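Local coordinates for putative phosphonate binding protein for ABC transporter (Prochlorococcus marinus str. MIT 9301, PDB 5LQ5) that binds inorganic phosphite strongly, and methylphosphonate and phosphate only very weakly, probably as the solute-binding component of an ABC transporter, at residues 132-136 against 198-203. Sequence-based numbering, arbitrary orientation.
Sequences MPEYF and WITPEY
Met132 packs over one face of the Tyr203 ring, the two side chains sliding past each other in opposite directions. Met132 CG stands almost over the ring centre, 3.6 Å from the Tyr203 centroid and 8° off the normal, a CH-pi contact. Bends at chi2 (-51°) and chi3 (-61°) turn the thioether toward the CB end of Tyr203, where Met132 CE reaches Tyr203 CB at 4.0 Å. Met132 SD sits obliquely, 4.8 Å from the Tyr203 centroid, as a Met-aromatic contact.

One helical turn on, Phe136 projects toward segment 198-203. Pro201 meets it from the opposite direction. Pro201 CD lies over one face of the Phe136 ring, 3.9 Å from its centroid and displaced toward the rim. Thr200 crosses Phe136 at about a right angle, and Thr200 CB comes within 3.5 Å of Phe136 CE2. The Trp198 ring presents an edge to the Phe136 side chain, with Trp198 CZ3 4.0 Å from Phe136 CB.

The Thr200 and Tyr203 hydroxyls find their partners off segment 132-136. Thr200 OG1 bonds Pro201 O at 2.8 Å and also Ser92 N, while Tyr203 OH bonds Ser92 OG. Tyr203 also touches Thr127 and Ser128, which line the phosphite pocket, and its side chain is about 6 Å from the bound ion. Between 132-136 and 198-203 the contact is apolar, CH-pi and Met-aromatic, with no hydrogen bond crossing it, so the fit rests on shape and ring orientation.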
# COMPACT_ATOMS: atom_id res chain seq x y z
N MET A 132 -8.48 -6.73 -2.66
CA MET A 132 -9.78 -6.12 -2.92
C MET A 132 -10.20 -6.26 -4.38
O MET A 132 -11.34 -6.62 -4.64
CB MET A 132 -9.81 -4.72 -2.36
CG MET A 132 -9.68 -4.69 -0.81
SD MET A 132 -10.79 -5.76 0.13
CE MET A 132 -12.35 -5.06 -0.40
N PRO A 133 -9.28 -6.03 -5.34
CA PRO A 133 -9.64 -6.32 -6.75
C PRO A 133 -10.17 -7.73 -6.99
O PRO A 133 -11.21 -7.89 -7.68
CB PRO A 133 -8.33 -6.05 -7.49
CG PRO A 133 -7.76 -4.87 -6.73
CD PRO A 133 -8.03 -5.22 -5.29
N GLU A 134 -9.52 -8.73 -6.41
CA GLU A 134 -9.98 -10.12 -6.54
C GLU A 134 -11.37 -10.33 -5.90
O GLU A 134 -12.24 -10.99 -6.48
CB GLU A 134 -8.97 -11.14 -5.99
CG GLU A 134 -9.38 -12.58 -6.33
CD GLU A 134 -8.30 -13.65 -6.15
OE1 GLU A 134 -7.19 -13.35 -5.68
OE2 GLU A 134 -8.60 -14.82 -6.46
N TYR A 135 -11.54 -9.79 -4.70
CA TYR A 135 -12.84 -9.81 -4.02
C TYR A 135 -13.96 -9.27 -4.92
O TYR A 135 -15.01 -9.89 -5.06
CB TYR A 135 -12.75 -9.03 -2.69
CG TYR A 135 -13.99 -8.97 -1.86
CD1 TYR A 135 -14.40 -10.08 -1.11
CD2 TYR A 135 -14.68 -7.79 -1.73
CE1 TYR A 135 -15.53 -10.00 -0.32
CE2 TYR A 135 -15.79 -7.69 -0.93
CZ TYR A 135 -16.20 -8.79 -0.22
OH TYR A 135 -17.30 -8.66 0.57
N PHE A 136 -13.72 -8.11 -5.51
CA PHE A 136 -14.73 -7.46 -6.39
C PHE A 136 -14.96 -8.21 -7.69
O PHE A 136 -16.11 -8.40 -8.13
CB PHE A 136 -14.40 -6.00 -6.64
CG PHE A 136 -14.38 -5.14 -5.41
CD1 PHE A 136 -15.45 -5.12 -4.51
CD2 PHE A 136 -13.27 -4.36 -5.15
CE1 PHE A 136 -15.39 -4.32 -3.37
CE2 PHE A 136 -13.21 -3.56 -4.02
CZ PHE A 136 -14.27 -3.53 -3.12
N TRP A 198 -12.79 1.23 -14.13
CA TRP A 198 -13.70 1.18 -12.98
C TRP A 198 -13.02 1.64 -11.69
O TRP A 198 -11.84 1.36 -11.49
CB TRP A 198 -14.31 -0.21 -12.80
CG TRP A 198 -15.44 -0.33 -11.85
CD1 TRP A 198 -16.64 0.33 -11.94
CD2 TRP A 198 -15.55 -1.18 -10.70
NE1 TRP A 198 -17.46 -0.02 -10.91
CE2 TRP A 198 -16.82 -0.95 -10.13
CE3 TRP A 198 -14.68 -2.09 -10.08
CZ2 TRP A 198 -17.26 -1.61 -8.99
CZ3 TRP A 198 -15.14 -2.76 -8.93
CH2 TRP A 198 -16.40 -2.49 -8.39
N ILE A 199 -13.79 2.35 -10.87
CA ILE A 199 -13.40 2.72 -9.50
C ILE A 199 -14.20 1.84 -8.52
O ILE A 199 -15.41 1.74 -8.60
CB ILE A 199 -13.61 4.22 -9.18
CG1 ILE A 199 -12.82 5.11 -10.14
CG2 ILE A 199 -13.24 4.51 -7.74
CD1 ILE A 199 -13.30 6.56 -10.14
N THR A 200 -13.49 1.20 -7.60
CA THR A 200 -14.10 0.29 -6.63
C THR A 200 -14.80 0.98 -5.45
O THR A 200 -14.53 2.16 -5.18
CB THR A 200 -13.06 -0.68 -6.02
OG1 THR A 200 -12.19 -0.00 -5.08
CG2 THR A 200 -12.20 -1.37 -7.14
N PRO A 201 -15.63 0.21 -4.71
CA PRO A 201 -16.04 0.64 -3.39
C PRO A 201 -14.85 0.83 -2.44
O PRO A 201 -13.73 0.40 -2.73
CB PRO A 201 -16.91 -0.52 -2.90
CG PRO A 201 -17.41 -1.18 -4.13
CD PRO A 201 -16.26 -1.08 -5.07
N GLU A 202 -15.14 1.50 -1.34
CA GLU A 202 -14.15 1.83 -0.29
C GLU A 202 -13.85 0.67 0.65
O GLU A 202 -14.71 -0.19 0.90
CB GLU A 202 -14.63 3.00 0.58
CG GLU A 202 -14.83 4.30 -0.20
CD GLU A 202 -15.89 5.23 0.39
OE1 GLU A 202 -16.90 4.76 0.94
OE2 GLU A 202 -15.70 6.46 0.28
N TYR A 203 -12.64 0.70 1.20
CA TYR A 203 -12.14 -0.28 2.17
C TYR A 203 -10.99 0.40 2.96
O TYR A 203 -10.55 1.47 2.60
CB TYR A 203 -11.70 -1.61 1.49
CG TYR A 203 -10.74 -1.39 0.36
CD1 TYR A 203 -9.38 -1.23 0.64
CD2 TYR A 203 -11.18 -1.25 -0.96
CE1 TYR A 203 -8.48 -0.97 -0.38
CE2 TYR A 203 -10.28 -1.00 -1.99
CZ TYR A 203 -8.93 -0.84 -1.68
OH TYR A 203 -8.01 -0.56 -2.67